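Local coordinates for protein probable glutathione S-transferase (Pseudomonas aeruginosa, PDB 6JWK) that probably isomerises maleylpyruvate, and is a zeta-class member of the glutathione S-transferase superfamily, at residues 141-146 and 183-188. Residues are numbered along the deposited sequence; the frame is centred on the assembly and turned at random.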
loop_
_atom_site.group_PDB
_atom_site.type_symbol
_atom_site.label_atom_id
_atom_site.label_comp_id
_atom_site.label_asym_id
_atom_site.label_seq_id
_atom_site.Cartn_x
_atom_site.Cartn_y
_atom_site.Cartn_z
ATOM N N ALA B 141 7.504 -0.783 -14.548
ATOM C CA ALA B 141 6.744 -1.988 -14.146
ATOM C C ALA B 141 5.255 -1.706 -14.370
ATOM O O ALA B 141 4.574 -2.601 -14.851
ATOM C CB ALA B 141 7.063 -2.370 -12.695
ATOM N N ALA B 142 4.790 -0.482 -14.101
ATOM C CA ALA B 142 3.358 -0.083 -14.223
ATOM C C ALA B 142 2.939 -0.154 -15.702
ATOM O O ALA B 142 1.895 -0.681 -15.994
ATOM C CB ALA B 142 3.146 1.312 -13.666
ATOM N N GLU B 143 3.788 0.344 -16.591
ATOM C CA GLU B 143 3.557 0.334 -18.077
ATOM C C GLU B 143 3.343 -1.127 -18.476
ATOM O O GLU B 143 2.377 -1.418 -19.168
ATOM C CB GLU B 143 4.755 1.005 -18.768
ATOM C CG GLU B 143 4.736 0.948 -20.291
ATOM C CD GLU B 143 3.875 2.010 -20.960
ATOM O OE1 GLU B 143 3.280 2.849 -20.194
ATOM O OE2 GLU B 143 3.760 2.004 -22.240
ATOM N N THR B 144 4.195 -2.048 -18.024
ATOM C CA THR B 144 4.095 -3.496 -18.366
ATOM C C THR B 144 2.803 -4.094 -17.807
ATOM O O THR B 144 2.089 -4.819 -18.563
ATOM C CB THR B 144 5.341 -4.266 -17.875
ATOM O OG1 THR B 144 6.398 -3.703 -18.625
ATOM C CG2 THR B 144 5.292 -5.755 -18.119
ATOM N N LEU B 145 2.439 -3.784 -16.555
ATOM C CA LEU B 145 1.194 -4.381 -15.998
ATOM C C LEU B 145 -0.003 -3.863 -16.804
ATOM O O LEU B 145 -0.948 -4.602 -16.975
ATOM C CB LEU B 145 1.045 -4.044 -14.500
ATOM C CG LEU B 145 2.106 -4.669 -13.595
ATOM C CD1 LEU B 145 1.858 -4.212 -12.177
ATOM C CD2 LEU B 145 2.165 -6.197 -13.653
ATOM N N LEU B 146 -0.019 -2.577 -17.141
ATOM C CA LEU B 146 -1.139 -1.978 -17.910
ATOM C C LEU B 146 -1.236 -2.704 -19.254
ATOM O O LEU B 146 -2.330 -3.172 -19.574
ATOM C CB LEU B 146 -0.927 -0.470 -18.090
ATOM C CG LEU B 146 -1.978 0.244 -18.928
ATOM C CD1 LEU B 146 -3.358 0.105 -18.307
ATOM C CD2 LEU B 146 -1.602 1.705 -19.117
ATOM N N PRO B 183 9.245 7.056 -21.807
ATOM C CA PRO B 183 9.202 5.592 -21.807
ATOM C C PRO B 183 7.855 4.949 -21.408
ATOM O O PRO B 183 7.727 3.734 -21.527
ATOM C CB PRO B 183 10.320 5.152 -20.853
ATOM C CG PRO B 183 11.168 6.416 -20.676
ATOM C CD PRO B 183 10.216 7.597 -20.854
ATOM N N TYR B 184 6.817 5.729 -21.072
ATOM C CA TYR B 184 5.522 5.134 -20.626
ATOM C C TYR B 184 4.368 5.610 -21.523
ATOM O O TYR B 184 3.377 6.215 -21.046
ATOM C CB TYR B 184 5.332 5.428 -19.131
ATOM C CG TYR B 184 6.626 5.449 -18.352
ATOM C CD1 TYR B 184 7.377 4.293 -18.154
ATOM C CD2 TYR B 184 7.175 6.658 -17.926
ATOM C CE1 TYR B 184 8.620 4.329 -17.528
ATOM C CE2 TYR B 184 8.395 6.704 -17.268
ATOM C CZ TYR B 184 9.109 5.536 -17.053
ATOM O OH TYR B 184 10.343 5.644 -16.475
ATOM N N PRO B 185 4.368 5.280 -22.845
ATOM C CA PRO B 185 3.299 5.777 -23.724
ATOM C C PRO B 185 1.906 5.253 -23.340
ATOM O O PRO B 185 0.938 6.013 -23.393
ATOM C CB PRO B 185 3.754 5.366 -25.149
ATOM C CG PRO B 185 4.638 4.138 -24.889
ATOM C CD PRO B 185 5.358 4.454 -23.575
ATOM N N ALA B 186 1.783 4.004 -22.892
ATOM C CA ALA B 186 0.456 3.484 -22.506
ATOM C C ALA B 186 0.011 4.252 -21.238
ATOM O O ALA B 186 -1.201 4.586 -21.133
ATOM C CB ALA B 186 0.442 1.960 -22.340
ATOM N N LEU B 187 0.912 4.533 -20.294
ATOM C CA LEU B 187 0.495 5.277 -19.064
ATOM C C LEU B 187 0.023 6.686 -19.471
ATOM O O LEU B 187 -1.066 7.122 -19.002
ATOM C CB LEU B 187 1.632 5.365 -18.036
ATOM C CG LEU B 187 2.145 4.066 -17.397
ATOM C CD1 LEU B 187 3.156 4.399 -16.301
ATOM C CD2 LEU B 187 1.021 3.188 -16.841
ATOM N N LEU B 188 0.766 7.356 -20.359
ATOM C CA LEU B 188 0.393 8.704 -20.846
ATOM C C LEU B 188 -0.977 8.645 -21.547
ATOM O O LEU B 188 -1.835 9.495 -21.270
ATOM C CB LEU B 188 1.484 9.313 -21.742
ATOM C CG LEU B 188 2.793 9.581 -21.026
ATOM C CD1 LEU B 188 3.871 10.041 -22.003
ATOM C CD2 LEU B 188 2.597 10.594 -19.907
#
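Glu143 reaches from the C-terminal part of helix 124-149 to the start of helix 185-195, where its carboxylate accepts two backbone N-H groups. The contact joins two helices of the all-helical C-terminal domain of the glutathione S-transferase fold. Both carboxylate oxygens take a backbone N-H from the first turn. Ala186 N donates to the syn lone pair of Glu143 OE2 at 2.9 Å, with an N-H...O angle of 161°. Leu187 N bonds Glu143 OE1, also at 2.9 Å. This bond meets the syn side but lies somewhat out of the carboxylate plane, and at 149° it is less straight. The pair of bonds fixes the rotation of the carboxylate. The positive end of the helix dipole probably stabilises its negative charge. Tyr184 occupies the N-cap position just before the helix. Glu143 extends with CG anti to its own N (chi1 174°), then bends at chi2 toward the helix start.

Carbon atoms surround the carboxylate. Pro185 CD packs 3.2 Å from Glu143 OE2, and Ala186 CB also lies against OE2. Leu187 CG sits 3.3 Å from Glu143 OE1. Beside this, Leu146 CD2 makes apolar contacts with Ala186 CB and Leu187 CD2, both at 3.8 Å. Farther out, Leu187 also packs on Leu139 and on Leu167 of helix 162-176, while Ala142 rests on Leu96 of helix 87-103. The Tyr184 side chain touches Ala136 and Leu139, and Glu143 CB sits at the edge of its ring, near the ring plane.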